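Local structure of transcriptional regulator WhiB1 (Mycobacterium tuberculosis H37Rv, 6ONO) at residues W3-F17 against V36-W49. The protein acts as a probably redox-responsive transcriptional repressor that carries a nitric-oxide-sensitive [4Fe-4S] cluster and binds DNA in its apo form. Residues are numbered along the deposited sequence; the frame is centred on the assembly and turned at random.
Sequences WRHKAVCRDEDPELF and VCNRCPVTTECLSW. With SF4 (iron/sulfur cluster), chain E.
Trp3 lays one face of its indole over the first turn of helix 43-53, a flat apolar surface suited to the CA and CB atoms there. Glu45 CB sits over the five-membered ring, 3.7 Å from Trp3 CG, and Cys46 CA over the six-membered ring, two CH-pi contacts reached with Trp3 chi1 at 58°, CG between backbone N and carbonyl carbon. Trp3 CB meets Val42 CG1 at 3.7 Å. Arg4 CG lies against the opposite indole face, toward its rim, and the extended Arg4 chain brings the guanidinium edge-on (planes 89° apart) to Trp49, NH2 directed at the ring face in a cation-pi contact. Arg4 NH1 also hydrogen-bonds to the backbone of the chain of another protein.

On the other flank, Val8 and Val36 pack compact branched methyls against the cluster: Val8 CG2 touches Val36 CG1 at 3.7 Å, and each lies 3.8 Å from SF4 S3. Phe17 CZ presses on Val36 CG1. Outside them, Arg39 NH2 gives Glu12 OE2 a nearly straight salt-bridge hydrogen bond (2.9 Å), in the guanidinium plane but from above the carboxylate plane.

Cys9 supplies one iron ligand, Cys37, Cys40 and Cys46 the others; cluster loss would probably weaken this union.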
loop_
_atom_site.group_PDB
_atom_site.type_symbol
_atom_site.label_atom_id
_atom_site.label_comp_id
_atom_site.label_asym_id
_atom_site.label_seq_id
_atom_site.Cartn_x
_atom_site.Cartn_y
_atom_site.Cartn_z
ATOM N N TRP A 3 5.034 -6.949 16.796
ATOM C CA TRP A 3 5.981 -5.873 16.539
ATOM C C TRP A 3 5.296 -4.612 16.032
ATOM O O TRP A 3 5.865 -3.521 16.149
ATOM C CB TRP A 3 7.029 -6.312 15.519
ATOM C CG TRP A 3 6.456 -6.753 14.203
ATOM C CD1 TRP A 3 6.059 -8.015 13.856
ATOM C CD2 TRP A 3 6.192 -5.924 13.063
ATOM N NE1 TRP A 3 5.590 -8.026 12.562
ATOM C CE2 TRP A 3 5.652 -6.754 12.058
ATOM C CE3 TRP A 3 6.375 -4.562 12.789
ATOM C CZ2 TRP A 3 5.295 -6.263 10.797
ATOM C CZ3 TRP A 3 6.016 -4.082 11.546
ATOM C CH2 TRP A 3 5.478 -4.930 10.568
ATOM N N ARG A 4 4.112 -4.745 15.429
ATOM C CA ARG A 4 3.415 -3.580 14.895
ATOM C C ARG A 4 3.069 -2.584 15.991
ATOM O O ARG A 4 2.860 -1.402 15.699
ATOM C CB ARG A 4 2.149 -4.014 14.147
ATOM C CG ARG A 4 2.423 -4.731 12.827
ATOM C CD ARG A 4 1.127 -5.188 12.147
ATOM N NE ARG A 4 1.402 -5.873 10.889
ATOM C CZ ARG A 4 1.289 -5.313 9.686
ATOM N NH1 ARG A 4 0.892 -4.054 9.568
ATOM N NH2 ARG A 4 1.580 -6.007 8.593
ATOM N N HIS A 5 2.997 -3.036 17.246
ATOM C CA HIS A 5 2.754 -2.115 18.350
ATOM C C HIS A 5 3.882 -1.102 18.490
ATOM O O HIS A 5 3.655 0.014 18.968
ATOM C CB HIS A 5 2.597 -2.890 19.662
ATOM C CG HIS A 5 1.355 -3.722 19.739
ATOM N ND1 HIS A 5 1.384 -5.100 19.793
ATOM C CD2 HIS A 5 0.048 -3.373 19.800
ATOM C CE1 HIS A 5 0.148 -5.563 19.872
ATOM N NE2 HIS A 5 -0.681 -4.536 19.876
ATOM N N LYS A 6 5.093 -1.459 18.066
ATOM C CA LYS A 6 6.259 -0.600 18.215
ATOM C C LYS A 6 6.623 0.156 16.940
ATOM O O LYS A 6 7.691 0.773 16.884
ATOM C CB LYS A 6 7.450 -1.421 18.708
ATOM C CG LYS A 6 7.291 -1.910 20.153
ATOM C CD LYS A 6 8.531 -2.653 20.639
ATOM C CE LYS A 6 8.548 -4.111 20.193
ATOM N NZ LYS A 6 7.472 -4.925 20.832
ATOM N N ALA A 7 5.773 0.108 15.916
ATOM C CA ALA A 7 6.022 0.819 14.664
ATOM C C ALA A 7 5.949 2.329 14.872
ATOM O O ALA A 7 4.892 2.852 15.230
ATOM C CB ALA A 7 5.000 0.382 13.618
ATOM N N VAL A 8 7.054 3.039 14.621
ATOM C CA VAL A 8 7.030 4.492 14.804
ATOM C C VAL A 8 6.332 5.215 13.656
ATOM O O VAL A 8 5.867 6.349 13.841
ATOM C CB VAL A 8 8.440 5.075 15.009
ATOM C CG1 VAL A 8 9.078 4.475 16.252
ATOM C CG2 VAL A 8 9.314 4.844 13.802
ATOM N N CYS A 9 6.213 4.590 12.481
ATOM C CA CYS A 9 5.405 5.186 11.423
ATOM C C CYS A 9 3.945 5.341 11.824
ATOM O O CYS A 9 3.188 6.025 11.124
ATOM C CB CYS A 9 5.489 4.348 10.154
ATOM S SG CYS A 9 5.103 2.629 10.407
ATOM N N ARG A 10 3.519 4.694 12.909
ATOM C CA ARG A 10 2.176 4.925 13.413
ATOM C C ARG A 10 1.952 6.381 13.786
ATOM O O ARG A 10 0.800 6.793 13.943
ATOM C CB ARG A 10 1.898 4.009 14.598
ATOM C CG ARG A 10 1.609 2.591 14.166
ATOM C CD ARG A 10 1.730 1.616 15.320
ATOM N NE ARG A 10 0.677 1.810 16.310
ATOM C CZ ARG A 10 -0.546 1.297 16.208
ATOM N NH1 ARG A 10 -1.441 1.524 17.158
ATOM N NH2 ARG A 10 -0.875 0.564 15.153
ATOM N N ASP A 11 3.020 7.171 13.944
ATOM C CA ASP A 11 2.874 8.584 14.280
ATOM C C ASP A 11 3.181 9.496 13.097
ATOM O O ASP A 11 3.417 10.691 13.288
ATOM C CB ASP A 11 3.766 8.945 15.470
ATOM C CG ASP A 11 3.343 8.249 16.751
ATOM O OD1 ASP A 11 2.158 8.363 17.137
ATOM O OD2 ASP A 11 4.199 7.587 17.374
ATOM N N GLU A 12 3.153 8.967 11.879
ATOM C CA GLU A 12 3.495 9.710 10.674
ATOM C C GLU A 12 2.327 9.684 9.693
ATOM O O GLU A 12 1.371 8.917 9.842
ATOM C CB GLU A 12 4.745 9.114 10.008
ATOM C CG GLU A 12 5.918 8.890 10.953
ATOM C CD GLU A 12 6.686 10.164 11.255
ATOM O OE1 GLU A 12 6.716 11.061 10.383
ATOM O OE2 GLU A 12 7.266 10.266 12.361
ATOM N N ASP A 13 2.406 10.555 8.693
ATOM C CA ASP A 13 1.527 10.484 7.533
ATOM C C ASP A 13 1.745 9.159 6.808
ATOM O O ASP A 13 2.857 8.907 6.329
ATOM C CB ASP A 13 1.815 11.659 6.595
ATOM C CG ASP A 13 0.884 11.706 5.388
ATOM O OD1 ASP A 13 0.049 10.785 5.200
ATOM O OD2 ASP A 13 1.005 12.678 4.609
ATOM N N PRO A 14 0.734 8.285 6.715
ATOM C CA PRO A 14 0.950 6.989 6.044
ATOM C C PRO A 14 1.420 7.119 4.606
ATOM O O PRO A 14 2.197 6.274 4.135
ATOM C CB PRO A 14 -0.428 6.313 6.132
ATOM C CG PRO A 14 -1.121 6.993 7.254
ATOM C CD PRO A 14 -0.622 8.405 7.274
ATOM N N GLU A 15 1.004 8.177 3.902
ATOM C CA GLU A 15 1.383 8.345 2.503
ATOM C C GLU A 15 2.859 8.620 2.326
ATOM O O GLU A 15 3.359 8.527 1.198
ATOM C CB GLU A 15 0.564 9.463 1.852
ATOM C CG GLU A 15 -0.777 8.967 1.344
ATOM C CD GLU A 15 -0.639 8.021 0.159
ATOM O OE1 GLU A 15 -0.536 8.525 -0.985
ATOM O OE2 GLU A 15 -0.612 6.781 0.366
ATOM N N LEU A 16 3.556 8.988 3.402
ATOM C CA LEU A 16 5.000 9.139 3.311
ATOM C C LEU A 16 5.644 7.844 2.856
ATOM O O LEU A 16 6.669 7.864 2.162
ATOM C CB LEU A 16 5.571 9.571 4.661
ATOM C CG LEU A 16 7.091 9.636 4.800
ATOM C CD1 LEU A 16 7.663 10.721 3.892
ATOM C CD2 LEU A 16 7.467 9.866 6.254
ATOM N N PHE A 17 5.042 6.712 3.193
ATOM C CA PHE A 17 5.661 5.435 2.878
ATOM C C PHE A 17 5.250 4.922 1.518
ATOM O O PHE A 17 5.656 3.825 1.137
ATOM C CB PHE A 17 5.349 4.433 3.985
ATOM C CG PHE A 17 5.956 4.837 5.281
ATOM C CD1 PHE A 17 5.286 5.708 6.124
ATOM C CD2 PHE A 17 7.242 4.461 5.589
ATOM C CE1 PHE A 17 5.865 6.128 7.285
ATOM C CE2 PHE A 17 7.833 4.875 6.757
ATOM C CZ PHE A 17 7.151 5.715 7.601
ATOM N N VAL A 36 12.502 7.611 8.871
ATOM C CA VAL A 36 11.623 7.084 9.910
ATOM C C VAL A 36 12.019 5.657 10.252
ATOM O O VAL A 36 12.187 5.300 11.426
ATOM C CB VAL A 36 10.148 7.164 9.471
ATOM C CG1 VAL A 36 9.237 6.619 10.573
ATOM C CG2 VAL A 36 9.765 8.595 9.099
ATOM N N CYS A 37 12.182 4.818 9.228
ATOM C CA CYS A 37 12.555 3.427 9.499
ATOM C C CYS A 37 13.860 3.327 10.290
ATOM O O CYS A 37 14.041 2.396 11.087
ATOM C CB CYS A 37 12.673 2.654 8.193
ATOM S SG CYS A 37 11.128 2.544 7.286
ATOM N N ASN A 38 14.781 4.262 10.070
ATOM C CA ASN A 38 16.092 4.224 10.705
ATOM C C ASN A 38 16.022 4.492 12.202
ATOM O O ASN A 38 16.962 4.154 12.928
ATOM C CB ASN A 38 17.010 5.235 10.015
ATOM C CG ASN A 38 17.558 4.712 8.694
ATOM O OD1 ASN A 38 17.184 3.626 8.249
ATOM N ND2 ASN A 38 18.405 5.505 8.035
ATOM N N ARG A 39 14.935 5.095 12.681
ATOM C CA ARG A 39 14.723 5.270 14.109
ATOM C C ARG A 39 13.590 4.378 14.606
ATOM O O ARG A 39 12.907 4.709 15.577
ATOM C CB ARG A 39 14.452 6.734 14.452
ATOM C CG ARG A 39 13.287 7.370 13.742
ATOM C CD ARG A 39 13.034 8.759 14.313
ATOM N NE ARG A 39 12.161 9.577 13.474
ATOM C CZ ARG A 39 10.837 9.491 13.459
ATOM N NH1 ARG A 39 10.215 8.613 14.233
ATOM N NH2 ARG A 39 10.133 10.286 12.666
ATOM N N CYS A 40 13.397 3.235 13.952
ATOM C CA CYS A 40 12.344 2.299 14.295
ATOM C C CYS A 40 12.934 1.069 14.962
ATOM O O CYS A 40 13.921 0.515 14.456
ATOM C CB CYS A 40 11.568 1.889 13.042
ATOM S SG CYS A 40 10.150 0.789 13.355
ATOM N N PRO A 41 12.367 0.603 16.081
ATOM C CA PRO A 41 12.948 -0.565 16.761
ATOM C C PRO A 41 12.622 -1.894 16.101
ATOM O O PRO A 41 13.302 -2.886 16.398
ATOM C CB PRO A 41 12.348 -0.484 18.168
ATOM C CG PRO A 41 11.043 0.189 17.964
ATOM C CD PRO A 41 11.246 1.181 16.843
ATOM N N VAL A 42 11.638 -1.953 15.200
ATOM C CA VAL A 42 11.211 -3.230 14.631
ATOM C C VAL A 42 11.483 -3.285 13.131
ATOM O O VAL A 42 10.746 -3.928 12.374
ATOM C CB VAL A 42 9.727 -3.499 14.941
ATOM C CG1 VAL A 42 9.551 -3.807 16.427
ATOM C CG2 VAL A 42 8.857 -2.310 14.541
ATOM N N THR A 43 12.577 -2.651 12.702
ATOM C CA THR A 43 12.876 -2.564 11.279
ATOM C C THR A 43 13.113 -3.935 10.668
ATOM O O THR A 43 12.613 -4.225 9.576
ATOM C CB THR A 43 14.090 -1.675 11.049
ATOM O OG1 THR A 43 13.898 -0.424 11.718
ATOM C CG2 THR A 43 14.246 -1.415 9.575
ATOM N N THR A 44 13.883 -4.795 11.344
ATOM C CA THR A 44 14.117 -6.122 10.786
ATOM C C THR A 44 12.819 -6.919 10.732
ATOM O O THR A 44 12.570 -7.647 9.767
ATOM C CB THR A 44 15.207 -6.867 11.574
ATOM O OG1 THR A 44 14.891 -6.873 12.969
ATOM C CG2 THR A 44 16.530 -6.188 11.391
ATOM N N GLU A 45 11.977 -6.791 11.759
ATOM C CA GLU A 45 10.688 -7.477 11.747
ATOM C C GLU A 45 9.791 -6.947 10.636
ATOM O O GLU A 45 9.129 -7.723 9.933
ATOM C CB GLU A 45 9.989 -7.314 13.096
ATOM C CG GLU A 45 10.647 -8.009 14.281
ATOM C CD GLU A 45 11.915 -7.324 14.746
ATOM O OE1 GLU A 45 12.219 -6.218 14.251
ATOM O OE2 GLU A 45 12.598 -7.882 15.631
ATOM N N CYS A 46 9.749 -5.624 10.464
ATOM C CA CYS A 46 8.953 -5.042 9.388
ATOM C C CYS A 46 9.427 -5.537 8.025
ATOM O O CYS A 46 8.621 -5.974 7.195
ATOM C CB CYS A 46 9.011 -3.517 9.457
ATOM S SG CYS A 46 7.981 -2.699 8.235
ATOM N N LEU A 47 10.737 -5.449 7.767
ATOM C CA LEU A 47 11.264 -5.902 6.486
ATOM C C LEU A 47 10.975 -7.377 6.272
ATOM O O LEU A 47 10.572 -7.783 5.178
ATOM C CB LEU A 47 12.776 -5.653 6.400
ATOM C CG LEU A 47 13.404 -6.187 5.107
ATOM C CD1 LEU A 47 12.834 -5.483 3.876
ATOM C CD2 LEU A 47 14.912 -6.034 5.153
ATOM N N SER A 48 11.210 -8.199 7.297
ATOM C CA SER A 48 10.950 -9.628 7.181
ATOM C C SER A 48 9.499 -9.885 6.787
ATOM O O SER A 48 9.225 -10.667 5.872
ATOM C CB SER A 48 11.282 -10.331 8.500
ATOM O OG SER A 48 12.520 -9.879 9.024
ATOM N N TRP A 49 8.558 -9.234 7.470
ATOM C CA TRP A 49 7.151 -9.453 7.148
ATOM C C TRP A 49 6.819 -8.981 5.735
ATOM O O TRP A 49 6.099 -9.669 4.999
ATOM C CB TRP A 49 6.268 -8.747 8.164
ATOM C CG TRP A 49 4.851 -9.160 8.080
ATOM C CD1 TRP A 49 4.259 -10.204 8.730
ATOM C CD2 TRP A 49 3.829 -8.543 7.297
ATOM N NE1 TRP A 49 2.929 -10.273 8.402
ATOM C CE2 TRP A 49 2.639 -9.259 7.526
ATOM C CE3 TRP A 49 3.802 -7.444 6.428
ATOM C CZ2 TRP A 49 1.432 -8.920 6.916
ATOM C CZ3 TRP A 49 2.603 -7.109 5.830
ATOM C CH2 TRP A 49 1.440 -7.843 6.069
HETATM FE FE1 SF4 E . 7.146 1.626 9.907
HETATM FE FE2 SF4 E . 9.599 1.693 8.734
HETATM FE FE3 SF4 E . 8.374 -0.716 9.200
HETATM FE FE4 SF4 E . 9.303 0.753 11.295
HETATM S S1 SF4 E . 10.543 -0.159 9.636
HETATM S S2 SF4 E . 7.298 -0.283 11.151
HETATM S S3 SF4 E . 8.935 2.874 10.536
HETATM S S4 SF4 E . 7.639 0.932 7.799
#